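Uncharacterized protein (Thermus thermophilus HB8, PDB 6SCE) is a DNA nuclease of Type III CRISPR defence that is activated by cyclic oligoadenylate, which its CARF region probably binds. Local coordinates at residues P16-L19 with G20-V24; S210-S213 with G214-K217; H239-E242 with R243-F247; A307-H311 with A312-E316; G389-L392 with A393-D396. All coordinates share one frame; numbering follows the deposited sequence.

How the contacts relate
All five contacts are local, made within a helix or at one of its ends, and none touches another. Contact 1 carries Pro-16, which packs on a nucleotide of chain B. Contacts 2 and 4 each come within about 7 Å of the bound nucleic acid at the nearest atoms, contact 5 within about 11 Å, and contact 3 stays about 22 Å off. Contacts 4 and 5, with centres 18 Å apart, belong to helices flanking one sheet, whose strand order 3-2-1-4-5-6-7 repeats that of the sheet beside contact 1. Contacts 2 and 3, centres 26 Å apart, lie on helices 206-220 and 240-257 of the domain between those two sheets in sequence.

Contact 1 of 5, residues P16-L19 with G20-V24; sequences PAYL and GLKVV. With nucleotides of chain B.
Lys-22 runs back along helix 15-28 over the ring of Tyr-18, one turn earlier. Its CB sits 3.5 Å from Leu-19 O, and CG, placed beside the backbone N (chi1 -64°), comes equally near to Tyr-18 O. CD makes the main approach: it lies 3.7 Å from Tyr-18 CZ, over one face but toward the rim, a CH-pi contact. CE only brushes past Tyr-18 OH. A bend at chi3 (77°) turns the tip, and NZ bonds to Glu-136 O and forms a salt bridge with Glu-142, whose carboxylate also holds Tyr-18 OH. Replacing Tyr-18 by an alanine would probably uncover the aliphatic part of Lys-22 and cost Glu-142 its hydroxyl partner. At the helix start, Pro-16 CG packs 3.5 Å from O4' of A2 of chain B, with CD against the base. A helix that starts beside the adenylate and connects parallel strands 5-10 and 33-38 is a beta-alpha-beta unit, consistent with a Rossmann-like CARF domain.

Contact 2 of 5, residues S210-S213 with G214-K217; sequences SAFS and GEAK
Gly-214 begins the walk by giving its N-H to Ser-210 O, a 3.2 Å bond that is close to straight (171°). The residue before it, Ser-213, has OG anti to its own N (chi1 163°), and this hydroxyl bonds with Tyr-257 O and Arg-576 instead of the local backbone.

Glu-215 comes next. Its N bonds to Ala-211 O at 2.9 Å, and its CB presses on the same oxygen, 3.2 Å away. The chain then runs out extended through CG, bringing OE1 to 3.7 Å from CD1 of Phe-212. Carboxylate and ring stand almost perpendicular (87° between planes); OE1 approaches CD1 and CE1 obliquely, and the groups do not stack. OE1 has its polar partner in the indole NE1 of Trp-190, against which the Phe-212 ring also stacks, so one tryptophan serves both residues.

Ala-216 follows, bonded through N to Phe-212 O, and its methyl rests beside the carbonyl oxygens of Phe-212 and Ser-213. Lys-217 comes last: CG lies 3.5 Å from Ser-213 O, and NZ bonds to the carbonyls of Gln-222 and Cys-224.

Helix 206-220 links strands 187-192 and 225-229 in a beta-alpha-beta unit, with Phe-212 and Ala-216 packed on strand 225-229 and Ser-210 and Lys-217 touching helix 561-579.

Contact 3 of 5, residues H239-E242 with R243-F247; sequences HPKE and RENVF
Lys-241 and Asn-245 meet one turn apart near the start of helix 240-257. Among the backbone bonds, Arg-243 N to His-239 O is short at 2.7 Å and Val-246 N to Glu-242 O measures 2.8 Å, while Glu-244 N to Pro-240 O is weak.

Capping comes from His-239 at the N-cap position. Its ND1 accepts from Lys-241 N at 3.0 Å, the donor standing 19° out of the ring plane, and Pro-240 CD lies over one face of the imidazole.

The polar side-chain links are looser. Lys-241 NZ reaches Asn-245 OD1 only weakly, at 3.5 Å, and passes Glu-244 OE1 at 4.5 Å, too far for a salt bridge. The carboxylate of Glu-242 and the amide of Asn-245 stand nearly perpendicular, and a water joins them: it donates to Glu-242 OE1 at 2.6 Å and accepts from Asn-245 ND2.

A van der Waals contact joins Glu-242 and Val-246. The bend at chi2 (64°) folds the glutamate along the helix, with OE2 3.5 Å from Val-246 CG2, and that oxygen forms a salt bridge with Arg-249.

An ND1 that accepts implies that a neutral His-239 would carry its proton on NE2. The negative charges of Glu-242 in the first turn and Glu-244 just after it probably suit the positive end of the helix dipole. With the Lys-241 bond weak and a water between Glu-242 and Asn-245, backbone bonds and the His-239 cap carry more of this helix start than direct side-chain pairs do.

Contact 4 of 5, residues A307-H311 with A312-E316; sequences AAYLH and AGPRE
Tyr-309 and Pro-314 meet where helix 303-312 ends with a glycine at the C' position: Gly-313, the first residue to leave helical angles, has positive phi (49°) and turns the chain toward strand 316-321 of a sheet whose order is consistent with a CARF-like, Rossmann-type domain.

The tight side is the inner one. Ala-312 N bonds to Ala-308 O at 2.9 Å, and the methyl of Ala-312 crowds that same oxygen, with CB 3.2 Å away. Such a small side chain fits against His-376 of strand 375-378, while Ala-308 itself packs on strands 293-297, 375-378 and 399-404. One more bond, Gly-313 N to Tyr-309 O at 3.0 Å, completes the helical series. Gly-313 has already left the helical path, and Pro-314, lacking an N-H, could not add a further bond.

The solvent side is Gly-313, which lies at the surface, and part of His-311, whose ring (CG anti to the backbone N, chi1 171°) lies obliquely to Ala-312 N, with CG 3.5 Å away. Ring contacts partly cover the neighbours: His-311 meets the His-376 ring with the planes about perpendicular, and Tyr-309 meets Phe-335 edge-to-face.

Pro-314 is buried, packing on Leu-294 of strand 293-297, and the proline and tyrosine side chains cross at about a right angle. Its CD stands 4.0 Å from Tyr-309 CD1 and 3.8 Å from Tyr-309 O, the oxygen that already holds Gly-313 N.

Contact 5 of 5, residues G389-L392 with A393-D396; sequences GLYL and ALRD
At the end of helix 384-393 the backbone bonds change span: Ala-393 N gives two weak bonds, to Gly-389 O at 3.2 Å and to Leu-390 O at 3.1 Å, and Leu-394 N then bonds to Tyr-391 O, three residues back, from well above the carbonyl plane. That same Tyr-391 O accepts from a water at 2.7 Å, which lies over the centre of one face of the Tyr-391 ring and gives a weak second bond to Leu-394 O.

Leu-394 folds back over the turn. With CG beside its own N (chi1 -57°), CG rests 3.4 Å from both Leu-390 O and Tyr-391 O, and its two methyls part. CD2 meets CD1 of Leu-390 at 4.2 Å, while CD1 comes to 4.3 Å from CD1 of Tyr-391. An alanine at Leu-394 would probably open a gap beside Leu-390 CD1 and Tyr-391 CD1 and take away the cover over Leu-390 O.

Arg-395 bends at chi2 (-70°) so that its guanidinium returns to the helix end. NH1 binds Leu-392 O at 3.0 Å, near the group's plane, and also Leu-394 O, so two carbonyls share one amino group. NE forms a salt bridge with Glu-366 of helix 354-370.

Leu-390 reaches toward strand 293-297 and helix 354-370. The turn ends a helix that connects parallel strands 375-378 and 399-404, a beta-alpha-beta crossover consistent with a Rossmann-like CARF-type domain.

Contact 1 of 5, residues P16-L19 with G20-V24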
loop_
_atom_site.group_PDB
_atom_site.type_symbol
_atom_site.label_atom_id
_atom_site.label_comp_id
_atom_site.label_asym_id
_atom_site.label_seq_id
_atom_site.Cartn_x
_atom_site.Cartn_y
_atom_site.Cartn_z
ATOM N N PRO A 16 4.955 -14.066 -9.639
ATOM C CA PRO A 16 5.866 -13.549 -10.673
ATOM C C PRO A 16 7.140 -14.366 -10.808
ATOM O O PRO A 16 7.703 -14.420 -11.880
ATOM C CB PRO A 16 6.193 -12.126 -10.208
ATOM C CG PRO A 16 5.839 -12.108 -8.753
ATOM C CD PRO A 16 4.677 -13.062 -8.594
ATOM N N ALA A 17 7.566 -15.014 -9.722
ATOM C CA ALA A 17 8.746 -15.897 -9.760
ATOM C C ALA A 17 8.448 -17.127 -10.624
ATOM O O ALA A 17 9.277 -17.572 -11.442
ATOM C CB ALA A 17 9.119 -16.321 -8.345
ATOM N N TYR A 18 7.261 -17.678 -10.423
ATOM C CA TYR A 18 6.812 -18.820 -11.222
ATOM C C TYR A 18 6.603 -18.442 -12.676
ATOM O O TYR A 18 7.095 -19.141 -13.586
ATOM C CB TYR A 18 5.573 -19.456 -10.615
ATOM C CG TYR A 18 5.046 -20.618 -11.407
ATOM C CD1 TYR A 18 5.879 -21.672 -11.781
ATOM C CD2 TYR A 18 3.711 -20.677 -11.771
ATOM C CE1 TYR A 18 5.382 -22.755 -12.500
ATOM C CE2 TYR A 18 3.213 -21.751 -12.482
ATOM C CZ TYR A 18 4.057 -22.782 -12.855
ATOM O OH TYR A 18 3.537 -23.851 -13.577
ATOM N N LEU A 19 5.956 -17.316 -12.922
ATOM C CA LEU A 19 5.806 -16.847 -14.268
ATOM C C LEU A 19 7.150 -16.710 -14.991
ATOM O O LEU A 19 7.279 -17.130 -16.162
ATOM C CB LEU A 19 5.034 -15.522 -14.280
ATOM C CG LEU A 19 4.799 -14.879 -15.629
ATOM C CD1 LEU A 19 4.027 -15.810 -16.558
ATOM C CD2 LEU A 19 4.058 -13.554 -15.448
ATOM N N GLY A 20 8.171 -16.151 -14.310
ATOM C CA GLY A 20 9.483 -15.990 -14.922
ATOM C C GLY A 20 10.116 -17.327 -15.264
ATOM O O GLY A 20 10.721 -17.465 -16.338
ATOM N N LEU A 21 9.914 -18.332 -14.413
ATOM C CA LEU A 21 10.375 -19.690 -14.703
ATOM C C LEU A 21 9.696 -20.245 -15.973
ATOM O O LEU A 21 10.374 -20.802 -16.843
ATOM C CB LEU A 21 10.168 -20.619 -13.516
ATOM C CG LEU A 21 10.670 -22.047 -13.710
ATOM C CD1 LEU A 21 12.145 -22.151 -14.105
ATOM C CD2 LEU A 21 10.394 -22.884 -12.473
ATOM N N LYS A 22 8.385 -20.025 -16.112
ATOM C CA LYS A 22 7.659 -20.495 -17.313
ATOM C C LYS A 22 8.229 -19.820 -18.550
ATOM O O LYS A 22 8.355 -20.456 -19.591
ATOM C CB LYS A 22 6.143 -20.259 -17.186
ATOM C CG LYS A 22 5.511 -21.065 -16.065
ATOM C CD LYS A 22 4.003 -20.831 -16.006
ATOM C CE LYS A 22 3.256 -21.599 -17.094
ATOM N NZ LYS A 22 1.852 -21.110 -17.235
ATOM N N VAL A 23 8.590 -18.543 -18.442
ATOM C CA VAL A 23 9.185 -17.819 -19.553
ATOM C C VAL A 23 10.521 -18.448 -19.961
ATOM O O VAL A 23 10.761 -18.729 -21.163
ATOM C CB VAL A 23 9.396 -16.338 -19.202
ATOM C CG1 VAL A 23 10.236 -15.606 -20.244
ATOM C CG2 VAL A 23 8.077 -15.639 -18.972
ATOM N N VAL A 24 11.375 -18.705 -18.979
ATOM C CA VAL A 24 12.679 -19.309 -19.256
ATOM C C VAL A 24 12.517 -20.697 -19.897
ATOM O O VAL A 24 13.161 -21.022 -20.914
ATOM C CB VAL A 24 13.511 -19.430 -17.972
ATOM C CG1 VAL A 24 14.846 -20.109 -18.271
ATOM C CG2 VAL A 24 13.781 -18.044 -17.405
ATOM P P A B 2 6.790 -9.421 -4.348
ATOM O OP1 A B 2 5.672 -9.970 -3.520
ATOM O OP2 A B 2 7.894 -10.296 -4.879
ATOM O "O5'" A B 2 6.119 -8.685 -5.605
ATOM C "C5'" A B 2 6.974 -8.271 -6.696
ATOM C "C4'" A B 2 6.131 -7.656 -7.784
ATOM O "O4'" A B 2 5.289 -8.693 -8.356
ATOM C "C3'" A B 2 5.201 -6.530 -7.354
ATOM O "O3'" A B 2 5.183 -5.476 -8.315
ATOM C "C2'" A B 2 3.832 -7.205 -7.320
ATOM O "O2'" A B 2 2.781 -6.304 -7.593
ATOM C "C1'" A B 2 3.973 -8.216 -8.450
ATOM N N9 A B 2 3.038 -9.323 -8.401
ATOM C C8 A B 2 2.333 -9.781 -7.312
ATOM N N7 A B 2 1.520 -10.761 -7.617
ATOM C C5 A B 2 1.682 -10.947 -8.982
ATOM C C6 A B 2 1.083 -11.833 -9.899
ATOM N N6 A B 2 0.106 -12.678 -9.582
ATOM N N1 A B 2 1.513 -11.778 -11.183
ATOM C C2 A B 2 2.424 -10.851 -11.510
ATOM N N3 A B 2 3.047 -9.958 -10.738
ATOM C C4 A B 2 2.617 -10.059 -9.473
#

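Contact 2 of 5, residues S210-S213 with G214-K217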
loop_
_atom_site.group_PDB
_atom_site.type_symbol
_atom_site.label_atom_id
_atom_site.label_comp_id
_atom_site.label_asym_id
_atom_site.label_seq_id
_atom_site.Cartn_x
_atom_site.Cartn_y
_atom_site.Cartn_z
ATOM N N SER A 210 -15.115 -2.866 2.609
ATOM C CA SER A 210 -13.764 -2.882 3.140
ATOM C C SER A 210 -13.279 -4.292 3.334
ATOM O O SER A 210 -12.126 -4.631 2.981
ATOM C CB SER A 210 -13.666 -2.067 4.454
ATOM O OG SER A 210 -14.383 -2.641 5.510
ATOM N N ALA A 211 -14.145 -5.151 3.861
ATOM C CA ALA A 211 -13.764 -6.533 4.076
ATOM C C ALA A 211 -13.458 -7.259 2.749
ATOM O O ALA A 211 -12.587 -8.125 2.702
ATOM C CB ALA A 211 -14.831 -7.267 4.864
ATOM N N PHE A 212 -14.179 -6.897 1.688
ATOM C CA PHE A 212 -14.009 -7.523 0.384
ATOM C C PHE A 212 -12.635 -7.195 -0.204
ATOM O O PHE A 212 -12.009 -8.032 -0.820
ATOM C CB PHE A 212 -15.107 -7.052 -0.580
ATOM C CG PHE A 212 -15.211 -7.871 -1.814
ATOM C CD1 PHE A 212 -15.766 -9.135 -1.765
ATOM C CD2 PHE A 212 -14.697 -7.404 -3.016
ATOM C CE1 PHE A 212 -15.878 -9.906 -2.899
ATOM C CE2 PHE A 212 -14.782 -8.181 -4.153
ATOM C CZ PHE A 212 -15.367 -9.436 -4.096
ATOM N N SER A 213 -12.198 -5.964 -0.021
ATOM C CA SER A 213 -10.892 -5.556 -0.447
ATOM C C SER A 213 -9.777 -6.317 0.296
ATOM O O SER A 213 -8.857 -6.850 -0.315
ATOM C CB SER A 213 -10.729 -4.070 -0.267
ATOM O OG SER A 213 -9.354 -3.785 -0.322
ATOM N N GLY A 214 -9.874 -6.412 1.607
ATOM C CA GLY A 214 -8.894 -7.197 2.377
ATOM C C GLY A 214 -8.908 -8.665 1.972
ATOM O O GLY A 214 -7.852 -9.317 1.856
ATOM N N GLU A 215 -10.095 -9.185 1.704
ATOM C CA GLU A 215 -10.253 -10.568 1.294
ATOM C C GLU A 215 -9.578 -10.858 -0.046
ATOM O O GLU A 215 -8.936 -11.908 -0.228
ATOM C CB GLU A 215 -11.736 -10.872 1.209
ATOM C CG GLU A 215 -12.099 -12.301 1.038
ATOM C CD GLU A 215 -13.600 -12.513 1.079
ATOM O OE1 GLU A 215 -14.381 -11.667 0.547
ATOM O OE2 GLU A 215 -13.987 -13.572 1.591
ATOM N N ALA A 216 -9.739 -9.936 -0.994
ATOM C CA ALA A 216 -9.104 -10.039 -2.318
ATOM C C ALA A 216 -7.596 -10.113 -2.150
ATOM O O ALA A 216 -6.925 -10.910 -2.814
ATOM C CB ALA A 216 -9.465 -8.830 -3.186
ATOM N N LYS A 217 -7.066 -9.299 -1.253
ATOM C CA LYS A 217 -5.589 -9.231 -1.084
ATOM C C LYS A 217 -5.059 -10.483 -0.412
ATOM O O LYS A 217 -3.989 -10.992 -0.793
ATOM C CB LYS A 217 -5.172 -7.977 -0.318
ATOM C CG LYS A 217 -5.393 -6.636 -1.035
ATOM C CD LYS A 217 -5.205 -6.641 -2.556
ATOM C CE LYS A 217 -5.364 -5.225 -3.124
ATOM N NZ LYS A 217 -5.228 -5.234 -4.601
#

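Contact 3 of 5, residues H239-E242 with R243-F247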
loop_
_atom_site.group_PDB
_atom_site.type_symbol
_atom_site.label_atom_id
_atom_site.label_comp_id
_atom_site.label_asym_id
_atom_site.label_seq_id
_atom_site.Cartn_x
_atom_site.Cartn_y
_atom_site.Cartn_z
ATOM N N HIS A 239 -35.517 7.010 -4.009
ATOM C CA HIS A 239 -35.887 8.363 -4.464
ATOM C C HIS A 239 -34.711 8.916 -5.273
ATOM O O HIS A 239 -33.552 8.659 -4.934
ATOM C CB HIS A 239 -36.173 9.204 -3.221
ATOM C CG HIS A 239 -36.599 10.621 -3.485
ATOM N ND1 HIS A 239 -35.714 11.604 -3.856
ATOM C CD2 HIS A 239 -37.806 11.226 -3.359
ATOM C CE1 HIS A 239 -36.354 12.757 -3.951
ATOM N NE2 HIS A 239 -37.619 12.558 -3.637
ATOM N N PRO A 240 -34.984 9.689 -6.352
ATOM C CA PRO A 240 -33.891 10.222 -7.188
ATOM C C PRO A 240 -32.778 10.961 -6.467
ATOM O O PRO A 240 -31.616 10.861 -6.871
ATOM C CB PRO A 240 -34.603 11.165 -8.170
ATOM C CG PRO A 240 -36.017 10.700 -8.184
ATOM C CD PRO A 240 -36.316 10.080 -6.855
ATOM N N LYS A 241 -33.109 11.707 -5.427
ATOM C CA LYS A 241 -32.117 12.433 -4.670
ATOM C C LYS A 241 -31.295 11.469 -3.792
ATOM O O LYS A 241 -30.058 11.503 -3.796
ATOM C CB LYS A 241 -32.776 13.483 -3.791
ATOM C CG LYS A 241 -31.788 14.295 -2.955
ATOM C CD LYS A 241 -30.836 15.060 -3.870
ATOM C CE LYS A 241 -30.155 16.224 -3.184
ATOM N NZ LYS A 241 -28.935 15.761 -2.479
ATOM N N GLU A 242 -31.999 10.631 -3.055
ATOM C CA GLU A 242 -31.349 9.606 -2.223
ATOM C C GLU A 242 -30.474 8.669 -3.087
ATOM O O GLU A 242 -29.399 8.239 -2.661
ATOM C CB GLU A 242 -32.402 8.818 -1.469
ATOM C CG GLU A 242 -31.850 7.689 -0.594
ATOM C CD GLU A 242 -30.960 8.173 0.533
ATOM O OE1 GLU A 242 -30.783 9.390 0.739
ATOM O OE2 GLU A 242 -30.415 7.304 1.237
ATOM N N ARG A 243 -30.928 8.368 -4.293
ATOM C CA ARG A 243 -30.163 7.570 -5.231
ATOM C C ARG A 243 -28.771 8.157 -5.483
ATOM O O ARG A 243 -27.759 7.422 -5.440
ATOM C CB ARG A 243 -30.919 7.397 -6.534
ATOM C CG ARG A 243 -30.198 6.579 -7.577
ATOM C CD ARG A 243 -31.069 6.344 -8.787
ATOM N NE ARG A 243 -30.335 5.598 -9.808
ATOM C CZ ARG A 243 -30.892 4.860 -10.760
ATOM N NH1 ARG A 243 -32.222 4.742 -10.855
ATOM N NH2 ARG A 243 -30.118 4.228 -11.625
ATOM N N GLU A 244 -28.704 9.473 -5.713
ATOM C CA GLU A 244 -27.431 10.137 -5.907
ATOM C C GLU A 244 -26.583 10.047 -4.636
ATOM O O GLU A 244 -25.365 9.887 -4.734
ATOM C CB GLU A 244 -27.591 11.635 -6.233
ATOM C CG GLU A 244 -28.323 11.982 -7.520
ATOM C CD GLU A 244 -28.520 13.519 -7.679
ATOM O OE1 GLU A 244 -28.330 14.295 -6.693
ATOM O OE2 GLU A 244 -28.873 13.950 -8.795
ATOM N N ASN A 245 -27.209 10.201 -3.475
ATOM C CA ASN A 245 -26.482 10.151 -2.206
ATOM C C ASN A 245 -25.900 8.743 -1.961
ATOM O O ASN A 245 -24.747 8.607 -1.542
ATOM C CB ASN A 245 -27.384 10.506 -1.038
ATOM C CG ASN A 245 -27.817 11.966 -1.052
ATOM O OD1 ASN A 245 -27.317 12.754 -1.835
ATOM N ND2 ASN A 245 -28.728 12.320 -0.166
ATOM N N VAL A 246 -26.722 7.726 -2.203
ATOM C CA VAL A 246 -26.332 6.326 -1.978
ATOM C C VAL A 246 -25.162 5.965 -2.858
ATOM O O VAL A 246 -24.157 5.411 -2.377
ATOM C CB VAL A 246 -27.485 5.363 -2.238
ATOM C CG1 VAL A 246 -26.982 3.913 -2.245
ATOM C CG2 VAL A 246 -28.565 5.534 -1.180
ATOM N N PHE A 247 -25.273 6.306 -4.140
ATOM C CA PHE A 247 -24.240 6.016 -5.100
ATOM C C PHE A 247 -22.915 6.711 -4.804
ATOM O O PHE A 247 -21.824 6.106 -4.964
ATOM C CB PHE A 247 -24.685 6.399 -6.499
ATOM C CG PHE A 247 -23.761 5.914 -7.553
ATOM C CD1 PHE A 247 -23.472 4.558 -7.653
ATOM C CD2 PHE A 247 -23.142 6.800 -8.425
ATOM C CE1 PHE A 247 -22.595 4.093 -8.617
ATOM C CE2 PHE A 247 -22.254 6.338 -9.397
ATOM C CZ PHE A 247 -21.982 4.987 -9.491
HETATM O O HOH W 1 -28.782 10.084 2.205
#

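Contact 4 of 5, residues A307-H311 with A312-E316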
loop_
_atom_site.group_PDB
_atom_site.type_symbol
_atom_site.label_atom_id
_atom_site.label_comp_id
_atom_site.label_asym_id
_atom_site.label_seq_id
_atom_site.Cartn_x
_atom_site.Cartn_y
_atom_site.Cartn_z
ATOM N N ALA A 307 8.794 10.955 2.448
ATOM C CA ALA A 307 10.157 10.885 2.944
ATOM C C ALA A 307 11.098 11.563 1.993
ATOM O O ALA A 307 11.987 12.303 2.412
ATOM C CB ALA A 307 10.579 9.439 3.169
ATOM N N ALA A 308 10.911 11.320 0.703
ATOM C CA ALA A 308 11.761 11.936 -0.313
ATOM C C ALA A 308 11.661 13.462 -0.290
ATOM O O ALA A 308 12.662 14.163 -0.483
ATOM C CB ALA A 308 11.421 11.400 -1.686
ATOM N N TYR A 309 10.449 13.963 -0.106
ATOM C CA TYR A 309 10.226 15.400 0.059
ATOM C C TYR A 309 10.982 15.937 1.302
ATOM O O TYR A 309 11.654 16.955 1.218
ATOM C CB TYR A 309 8.730 15.674 0.173
ATOM C CG TYR A 309 8.434 17.036 0.726
ATOM C CD1 TYR A 309 8.666 18.160 -0.039
ATOM C CD2 TYR A 309 7.995 17.198 2.033
ATOM C CE1 TYR A 309 8.438 19.422 0.476
ATOM C CE2 TYR A 309 7.746 18.455 2.554
ATOM C CZ TYR A 309 7.982 19.561 1.763
ATOM O OH TYR A 309 7.760 20.820 2.248
ATOM N N LEU A 310 10.881 15.249 2.433
ATOM C CA LEU A 310 11.544 15.710 3.655
ATOM C C LEU A 310 13.064 15.713 3.477
ATOM O O LEU A 310 13.745 16.655 3.887
ATOM C CB LEU A 310 11.162 14.862 4.853
ATOM C CG LEU A 310 9.698 14.907 5.269
ATOM C CD1 LEU A 310 9.483 13.970 6.436
ATOM C CD2 LEU A 310 9.271 16.323 5.592
ATOM N N HIS A 311 13.581 14.679 2.823
ATOM C CA HIS A 311 15.030 14.566 2.591
ATOM C C HIS A 311 15.553 15.587 1.577
ATOM O O HIS A 311 16.550 16.289 1.838
ATOM C CB HIS A 311 15.344 13.142 2.155
ATOM C CG HIS A 311 16.746 12.931 1.682
ATOM N ND1 HIS A 311 17.829 12.938 2.535
ATOM C CD2 HIS A 311 17.238 12.699 0.444
ATOM C CE1 HIS A 311 18.928 12.698 1.839
ATOM N NE2 HIS A 311 18.599 12.556 0.569
ATOM N N ALA A 312 14.894 15.684 0.429
ATOM C CA ALA A 312 15.458 16.427 -0.702
ATOM C C ALA A 312 15.192 17.927 -0.618
ATOM O O ALA A 312 15.977 18.690 -1.145
ATOM C CB ALA A 312 14.911 15.922 -2.007
ATOM N N GLY A 313 14.081 18.325 0.005
ATOM C CA GLY A 313 13.662 19.736 0.027
ATOM C C GLY A 313 13.696 20.358 -1.359
ATOM O O GLY A 313 14.385 21.341 -1.588
ATOM N N PRO A 314 12.980 19.757 -2.321
ATOM C CA PRO A 314 13.087 20.204 -3.684
ATOM C C PRO A 314 12.404 21.541 -3.972
ATOM O O PRO A 314 11.417 21.887 -3.312
ATOM C CB PRO A 314 12.347 19.101 -4.451
ATOM C CG PRO A 314 11.296 18.663 -3.499
ATOM C CD PRO A 314 11.978 18.688 -2.173
ATOM N N ARG A 315 12.940 22.240 -4.972
ATOM C CA ARG A 315 12.287 23.407 -5.544
ATOM C C ARG A 315 11.460 23.013 -6.776
ATOM O O ARG A 315 10.508 23.695 -7.117
ATOM C CB ARG A 315 13.320 24.491 -5.881
ATOM C CG ARG A 315 14.072 25.025 -4.662
ATOM C CD ARG A 315 14.806 26.328 -4.977
ATOM N NE ARG A 315 15.249 27.063 -3.792
ATOM C CZ ARG A 315 16.419 26.885 -3.186
ATOM N NH1 ARG A 315 17.276 25.986 -3.639
ATOM N NH2 ARG A 315 16.733 27.616 -2.120
ATOM N N GLU A 316 11.831 21.914 -7.441
ATOM C CA GLU A 316 11.064 21.365 -8.559
ATOM C C GLU A 316 10.949 19.842 -8.390
ATOM O O GLU A 316 11.906 19.179 -7.982
ATOM C CB GLU A 316 11.720 21.657 -9.916
ATOM C CG GLU A 316 11.974 23.133 -10.187
ATOM C CD GLU A 316 12.170 23.468 -11.651
ATOM O OE1 GLU A 316 11.491 22.897 -12.530
ATOM O OE2 GLU A 316 13.002 24.345 -11.927
#

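Contact 5 of 5, residues G389-L392 with A393-D396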
loop_
_atom_site.group_PDB
_atom_site.type_symbol
_atom_site.label_atom_id
_atom_site.label_comp_id
_atom_site.label_asym_id
_atom_site.label_seq_id
_atom_site.Cartn_x
_atom_site.Cartn_y
_atom_site.Cartn_z
ATOM N N GLY A 389 13.259 2.261 -15.009
ATOM C CA GLY A 389 13.297 3.327 -15.999
ATOM C C GLY A 389 13.859 4.607 -15.465
ATOM O O GLY A 389 14.662 5.307 -16.117
ATOM N N LEU A 390 13.451 4.917 -14.241
ATOM C CA LEU A 390 13.962 6.097 -13.595
ATOM C C LEU A 390 15.441 5.914 -13.315
ATOM O O LEU A 390 16.219 6.813 -13.554
ATOM C CB LEU A 390 13.187 6.401 -12.307
ATOM C CG LEU A 390 13.793 7.426 -11.332
ATOM C CD1 LEU A 390 14.150 8.717 -12.009
ATOM C CD2 LEU A 390 12.768 7.726 -10.257
ATOM N N TYR A 391 15.836 4.761 -12.791
ATOM C CA TYR A 391 17.243 4.523 -12.513
ATOM C C TYR A 391 18.089 4.667 -13.794
ATOM O O TYR A 391 19.172 5.232 -13.757
ATOM C CB TYR A 391 17.439 3.126 -11.922
ATOM C CG TYR A 391 18.877 2.700 -11.921
ATOM C CD1 TYR A 391 19.785 3.265 -11.044
ATOM C CD2 TYR A 391 19.321 1.704 -12.778
ATOM C CE1 TYR A 391 21.123 2.873 -11.040
ATOM C CE2 TYR A 391 20.650 1.305 -12.782
ATOM C CZ TYR A 391 21.544 1.889 -11.913
ATOM O OH TYR A 391 22.868 1.456 -11.929
ATOM N N LEU A 392 17.565 4.195 -14.918
ATOM C CA LEU A 392 18.315 4.207 -16.183
ATOM C C LEU A 392 18.428 5.610 -16.785
ATOM O O LEU A 392 19.285 5.847 -17.652
ATOM C CB LEU A 392 17.691 3.223 -17.189
ATOM C CG LEU A 392 17.911 1.751 -16.821
ATOM C CD1 LEU A 392 17.041 0.837 -17.642
ATOM C CD2 LEU A 392 19.370 1.335 -16.950
ATOM N N ALA A 393 17.583 6.519 -16.331
ATOM C CA ALA A 393 17.680 7.934 -16.687
ATOM C C ALA A 393 18.809 8.643 -15.962
ATOM O O ALA A 393 19.211 9.728 -16.361
ATOM C CB ALA A 393 16.385 8.646 -16.372
ATOM N N LEU A 394 19.277 8.065 -14.857
ATOM C CA LEU A 394 20.250 8.735 -14.019
ATOM C C LEU A 394 21.628 8.736 -14.679
ATOM O O LEU A 394 21.886 7.959 -15.584
ATOM C CB LEU A 394 20.328 8.104 -12.646
ATOM C CG LEU A 394 18.959 8.098 -11.938
ATOM C CD1 LEU A 394 19.162 7.530 -10.550
ATOM C CD2 LEU A 394 18.250 9.454 -11.863
ATOM N N ARG A 395 22.462 9.669 -14.244
ATOM C CA ARG A 395 23.856 9.738 -14.659
ATOM C C ARG A 395 24.678 10.048 -13.422
ATOM O O ARG A 395 24.135 10.520 -12.412
ATOM C CB ARG A 395 24.074 10.865 -15.691
ATOM C CG ARG A 395 23.221 10.766 -16.946
ATOM C CD ARG A 395 23.608 9.620 -17.860
ATOM N NE ARG A 395 22.774 9.635 -19.077
ATOM C CZ ARG A 395 21.643 8.936 -19.276
ATOM N NH1 ARG A 395 21.152 8.101 -18.362
ATOM N NH2 ARG A 395 20.998 9.064 -20.428
ATOM N N ASP A 396 25.983 9.791 -13.509
ATOM C CA ASP A 396 26.907 10.075 -12.403
ATOM C C ASP A 396 26.639 11.473 -11.840
ATOM O O ASP A 396 26.517 12.429 -12.595
ATOM C CB ASP A 396 28.373 9.970 -12.874
ATOM C CG ASP A 396 28.796 8.551 -13.208
ATOM O OD1 ASP A 396 28.089 7.580 -12.841
ATOM O OD2 ASP A 396 29.867 8.397 -13.835
HETATM O O HOH W 2 21.694 4.751 -14.435
#